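Local coordinates for protein glutamate racemase (Bacillus anthracis, PDB 2DWU) that belongs to the Asp/Glu/hydantoin racemase family of alpha/beta proteins and binds D-glutamic acid in a pocket and a potassium ion at a separate site, at residues Lys71-Leu85 with Leu88-His101. Numbering follows the deposited sequence.
Sequences KALVVACNTAAAATL and LQEALSIPVIGVIH. With DGL (D-glutamic acid), chain H.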
loop_
_atom_site.group_PDB
_atom_site.type_symbol
_atom_site.label_atom_id
_atom_site.label_comp_id
_atom_site.label_asym_id
_atom_site.label_seq_id
_atom_site.Cartn_x
_atom_site.Cartn_y
_atom_site.Cartn_z
ATOM N N LYS B 71 -7.203 15.364 12.327
ATOM C CA LYS B 71 -8.030 14.779 11.280
ATOM C C LYS B 71 -7.836 13.263 11.331
ATOM O O LYS B 71 -8.673 12.502 10.861
ATOM C CB LYS B 71 -7.672 15.317 9.875
ATOM C CG LYS B 71 -6.351 14.847 9.283
ATOM C CD LYS B 71 -6.266 15.045 7.728
ATOM C CE LYS B 71 -6.220 16.501 7.302
ATOM N NZ LYS B 71 -5.886 16.652 5.851
ATOM N N ALA B 72 -6.725 12.832 11.935
ATOM C CA ALA B 72 -6.405 11.408 12.052
ATOM C C ALA B 72 -5.299 11.240 13.088
ATOM O O ALA B 72 -4.581 12.187 13.381
ATOM C CB ALA B 72 -5.930 10.854 10.690
ATOM N N LEU B 73 -5.165 10.026 13.626
ATOM C CA LEU B 73 -4.150 9.714 14.619
ATOM C C LEU B 73 -3.328 8.526 14.123
ATOM O O LEU B 73 -3.887 7.519 13.687
ATOM C CB LEU B 73 -4.815 9.333 15.959
ATOM C CG LEU B 73 -3.827 8.808 17.021
ATOM C CD1 LEU B 73 -2.806 9.902 17.394
ATOM C CD2 LEU B 73 -4.627 8.362 18.236
ATOM N N VAL B 74 -2.005 8.659 14.184
ATOM C CA VAL B 74 -1.109 7.547 13.818
ATOM C C VAL B 74 -0.381 7.105 15.094
ATOM O O VAL B 74 0.241 7.922 15.800
ATOM C CB VAL B 74 -0.056 7.976 12.782
ATOM C CG1 VAL B 74 0.958 6.827 12.544
ATOM C CG2 VAL B 74 -0.754 8.332 11.461
ATOM N N VAL B 75 -0.490 5.810 15.396
ATOM C CA VAL B 75 0.207 5.222 16.545
ATOM C C VAL B 75 1.464 4.697 15.873
ATOM O O VAL B 75 1.487 3.641 15.261
ATOM C CB VAL B 75 -0.601 4.062 17.178
ATOM C CG1 VAL B 75 0.183 3.470 18.379
ATOM C CG2 VAL B 75 -1.912 4.594 17.667
ATOM N N ALA B 76 2.508 5.498 15.963
ATOM C CA ALA B 76 3.765 5.173 15.312
ATOM C C ALA B 76 4.570 4.069 15.993
ATOM O O ALA B 76 5.440 3.431 15.365
ATOM C CB ALA B 76 4.615 6.453 15.211
ATOM N N CYS B 77 4.300 3.869 17.273
ATOM C CA CYS B 77 5.007 2.878 18.090
ATOM C C CYS B 77 4.352 1.503 17.953
ATOM O O CYS B 77 3.167 1.373 18.220
ATOM C CB CYS B 77 4.942 3.341 19.549
ATOM S SG CYS B 77 5.715 2.239 20.732
ATOM N N ASN B 78 5.128 0.494 17.536
ATOM C CA ASN B 78 4.568 -0.845 17.379
ATOM C C ASN B 78 4.121 -1.411 18.725
ATOM O O ASN B 78 3.110 -2.113 18.783
ATOM C CB ASN B 78 5.601 -1.791 16.723
ATOM C CG ASN B 78 5.995 -1.335 15.318
ATOM O OD1 ASN B 78 5.583 -1.936 14.274
ATOM N ND2 ASN B 78 6.800 -0.313 15.256
ATOM N N THR B 79 4.872 -1.122 19.797
ATOM C CA THR B 79 4.523 -1.607 21.143
ATOM C C THR B 79 3.203 -0.991 21.612
ATOM O O THR B 79 2.318 -1.680 22.145
ATOM C CB THR B 79 5.642 -1.243 22.152
ATOM O OG1 THR B 79 6.877 -1.821 21.699
ATOM C CG2 THR B 79 5.310 -1.770 23.549
ATOM N N ALA B 80 3.074 0.314 21.368
ATOM C CA ALA B 80 1.877 1.043 21.745
ATOM C C ALA B 80 0.698 0.551 20.911
ATOM O O ALA B 80 -0.418 0.366 21.435
ATOM C CB ALA B 80 2.113 2.560 21.532
ATOM N N ALA B 81 0.927 0.301 19.619
ATOM C CA ALA B 81 -0.164 -0.177 18.779
ATOM C C ALA B 81 -0.646 -1.552 19.231
ATOM O O ALA B 81 -1.853 -1.814 19.285
ATOM C CB ALA B 81 0.241 -0.218 17.313
ATOM N N ALA B 82 0.300 -2.430 19.563
ATOM C CA ALA B 82 -0.065 -3.769 20.003
ATOM C C ALA B 82 -0.918 -3.709 21.255
ATOM O O ALA B 82 -1.882 -4.471 21.409
ATOM C CB ALA B 82 1.213 -4.594 20.270
ATOM N N ALA B 83 -0.595 -2.789 22.150
ATOM C CA ALA B 83 -1.334 -2.710 23.386
ATOM C C ALA B 83 -2.639 -1.927 23.368
ATOM O O ALA B 83 -3.581 -2.261 24.094
ATOM C CB ALA B 83 -0.427 -2.090 24.453
ATOM N N THR B 84 -2.754 -0.935 22.495
ATOM C CA THR B 84 -3.954 -0.102 22.555
ATOM C C THR B 84 -4.699 0.260 21.282
ATOM O O THR B 84 -5.715 0.956 21.346
ATOM C CB THR B 84 -3.620 1.220 23.281
ATOM O OG1 THR B 84 -4.775 2.069 23.311
ATOM C CG2 THR B 84 -2.517 1.944 22.556
ATOM N N LEU B 85 -4.231 -0.196 20.127
ATOM C CA LEU B 85 -4.920 0.177 18.892
ATOM C C LEU B 85 -6.434 -0.058 18.917
ATOM O O LEU B 85 -7.199 0.838 18.550
ATOM C CB LEU B 85 -4.312 -0.526 17.672
ATOM C CG LEU B 85 -4.915 -0.044 16.333
ATOM C CD1 LEU B 85 -4.635 1.419 16.068
ATOM C CD2 LEU B 85 -4.322 -0.901 15.210
ATOM N N LEU B 88 -8.185 2.486 21.126
ATOM C CA LEU B 88 -8.209 3.810 20.517
ATOM C C LEU B 88 -9.226 3.917 19.385
ATOM O O LEU B 88 -9.943 4.910 19.284
ATOM C CB LEU B 88 -6.821 4.177 19.977
ATOM C CG LEU B 88 -5.742 4.492 21.011
ATOM C CD1 LEU B 88 -4.397 4.644 20.309
ATOM C CD2 LEU B 88 -6.102 5.753 21.763
ATOM N N GLN B 89 -9.290 2.899 18.535
ATOM C CA GLN B 89 -10.206 2.930 17.408
ATOM C C GLN B 89 -11.642 2.950 17.902
ATOM O O GLN B 89 -12.512 3.546 17.266
ATOM C CB GLN B 89 -9.953 1.736 16.487
ATOM C CG GLN B 89 -8.573 1.818 15.843
ATOM C CD GLN B 89 -8.293 0.700 14.859
ATOM O OE1 GLN B 89 -8.670 -0.456 15.085
ATOM N NE2 GLN B 89 -7.601 1.036 13.767
ATOM N N GLU B 90 -11.875 2.320 19.044
ATOM C CA GLU B 90 -13.208 2.292 19.632
ATOM C C GLU B 90 -13.535 3.656 20.243
ATOM O O GLU B 90 -14.623 4.198 20.033
ATOM C CB GLU B 90 -13.271 1.218 20.723
ATOM C CG GLU B 90 -14.654 0.975 21.341
ATOM C CD GLU B 90 -15.218 2.181 22.090
ATOM O OE1 GLU B 90 -14.503 2.753 22.952
ATOM O OE2 GLU B 90 -16.389 2.551 21.824
ATOM N N ALA B 91 -12.587 4.205 20.996
ATOM C CA ALA B 91 -12.776 5.480 21.681
ATOM C C ALA B 91 -12.896 6.734 20.811
ATOM O O ALA B 91 -13.715 7.611 21.099
ATOM C CB ALA B 91 -11.664 5.681 22.701
ATOM N N LEU B 92 -12.086 6.825 19.758
ATOM C CA LEU B 92 -12.092 7.998 18.892
ATOM C C LEU B 92 -12.970 7.872 17.668
ATOM O O LEU B 92 -13.208 6.774 17.172
ATOM C CB LEU B 92 -10.663 8.312 18.444
ATOM C CG LEU B 92 -9.644 8.380 19.583
ATOM C CD1 LEU B 92 -8.274 8.734 19.020
ATOM C CD2 LEU B 92 -10.082 9.406 20.623
ATOM N N SER B 93 -13.425 9.016 17.167
ATOM C CA SER B 93 -14.270 9.066 15.981
ATOM C C SER B 93 -13.439 9.333 14.717
ATOM O O SER B 93 -13.898 9.096 13.595
ATOM C CB SER B 93 -15.336 10.151 16.158
ATOM O OG SER B 93 -16.028 9.943 17.378
ATOM N N ILE B 94 -12.219 9.830 14.895
ATOM C CA ILE B 94 -11.344 10.080 13.753
ATOM C C ILE B 94 -10.624 8.772 13.403
ATOM O O ILE B 94 -10.591 7.838 14.221
ATOM C CB ILE B 94 -10.274 11.162 14.074
ATOM C CG1 ILE B 94 -9.465 10.738 15.302
ATOM C CG2 ILE B 94 -10.951 12.529 14.270
ATOM C CD1 ILE B 94 -8.235 11.592 15.574
ATOM N N PRO B 95 -10.074 8.677 12.182
ATOM C CA PRO B 95 -9.357 7.460 11.777
ATOM C C PRO B 95 -8.100 7.304 12.636
ATOM O O PRO B 95 -7.357 8.271 12.835
ATOM C CB PRO B 95 -8.962 7.737 10.333
ATOM C CG PRO B 95 -10.005 8.697 9.854
ATOM C CD PRO B 95 -10.234 9.597 11.044
ATOM N N VAL B 96 -7.854 6.094 13.114
ATOM C CA VAL B 96 -6.669 5.806 13.905
ATOM C C VAL B 96 -5.913 4.734 13.120
ATOM O O VAL B 96 -6.443 3.641 12.866
ATOM C CB VAL B 96 -6.999 5.264 15.330
ATOM C CG1 VAL B 96 -5.680 5.015 16.074
ATOM C CG2 VAL B 96 -7.830 6.280 16.124
ATOM N N ILE B 97 -4.696 5.056 12.706
ATOM C CA ILE B 97 -3.880 4.137 11.906
ATOM C C ILE B 97 -2.689 3.684 12.748
ATOM O O ILE B 97 -1.906 4.517 13.229
ATOM C CB ILE B 97 -3.331 4.844 10.626
ATOM C CG1 ILE B 97 -4.452 5.096 9.591
ATOM C CG2 ILE B 97 -2.314 3.951 9.939
ATOM C CD1 ILE B 97 -5.485 6.143 9.975
ATOM N N GLY B 98 -2.556 2.376 12.928
ATOM C CA GLY B 98 -1.452 1.813 13.688
ATOM C C GLY B 98 -0.391 1.345 12.705
ATOM O O GLY B 98 -0.643 1.239 11.490
ATOM N N VAL B 99 0.778 1.016 13.227
ATOM C CA VAL B 99 1.889 0.602 12.363
ATOM C C VAL B 99 1.966 -0.898 12.097
ATOM O O VAL B 99 2.742 -1.331 11.238
ATOM C CB VAL B 99 3.265 1.062 12.931
ATOM C CG1 VAL B 99 3.442 2.554 12.693
ATOM C CG2 VAL B 99 3.382 0.785 14.435
ATOM N N ILE B 100 1.154 -1.673 12.801
ATOM C CA ILE B 100 1.186 -3.139 12.649
ATOM C C ILE B 100 0.449 -3.660 11.411
ATOM O O ILE B 100 1.055 -4.360 10.597
ATOM C CB ILE B 100 0.645 -3.814 13.936
ATOM C CG1 ILE B 100 1.595 -3.486 15.096
ATOM C CG2 ILE B 100 0.471 -5.356 13.739
ATOM C CD1 ILE B 100 1.179 -4.068 16.427
ATOM N N HIS B 101 -0.819 -3.288 11.241
ATOM C CA HIS B 101 -1.586 -3.772 10.106
ATOM C C HIS B 101 -1.013 -3.385 8.746
ATOM O O HIS B 101 -1.029 -4.198 7.814
ATOM C CB HIS B 101 -3.055 -3.356 10.251
ATOM C CG HIS B 101 -3.752 -4.055 11.378
ATOM N ND1 HIS B 101 -3.585 -3.690 12.697
ATOM C CD2 HIS B 101 -4.576 -5.132 11.387
ATOM C CE1 HIS B 101 -4.277 -4.512 13.473
ATOM N NE2 HIS B 101 -4.890 -5.396 12.701
HETATM N N DGL H . 8.849 2.645 19.656
HETATM C CA DGL H . 8.980 1.254 20.195
HETATM C C DGL H . 8.382 0.278 19.245
HETATM O O DGL H . 8.089 -0.863 19.580
HETATM C CB DGL H . 10.469 0.916 20.428
HETATM C CG DGL H . 10.906 1.609 21.741
HETATM C CD DGL H . 10.207 1.181 22.965
HETATM O OE1 DGL H . 10.368 0.081 23.498
HETATM O OE2 DGL H . 9.364 2.050 23.473
HETATM O OXT DGL H . 8.167 0.692 18.026
#
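Val-99 CG2 lies over one face of the Asn-78 amide, 3.5 Å from Asn-78 CG, the two side chains crossing nearly at right angles; chi1 -75° sets CG1 anti to the carbonyl carbon and leaves CG2 between the backbone N and the carbonyl carbon. Asn-78 ND2 donates to OXT of D-glutamic acid (3.2 Å), and OD1 accepts from Ser-211, fixing the amide's rotation. The Gln-89 amide turns a face to Leu-85 CG, which lies 3.8 Å from Gln-89 CD; Gln-89 NE2 donates to Val-96 O (3.0 Å), and that oxygen lies in the plane of the Gln-89 amide. Leu-85 CD2 meets the His-101 ring obliquely, while CD1 packs on Val-96 CG1 at 3.7 Å. On the sheet face carrying Leu-73, Val-75 and Val-96, Val-75 CG2 touches Leu-88 CD1 (3.6 Å), and Leu-73 CD2 meets Leu-92 CD1. Strands 72-75 and 96-98 run parallel, joined by bonds from Leu-73 N to Pro-95 O, Ile-97 N to Leu-73 O (2.8 Å) and Val-75 N to Ile-97 O. On the Val-74 and Ile-97 face, helix 211-226 covers Ile-97. Cys-77 SG caps helix 78-91, and Thr-79 OG1 donates to ligand O (2.6 Å); the backbone N-H groups of Asn-78 and Thr-79 also donate to this carboxylate, which the helix start would probably stabilise. This is a beta-alpha-beta crossover at the edge of a parallel sheet, its strand-to-helix turn forming part of the D-glutamic acid pocket.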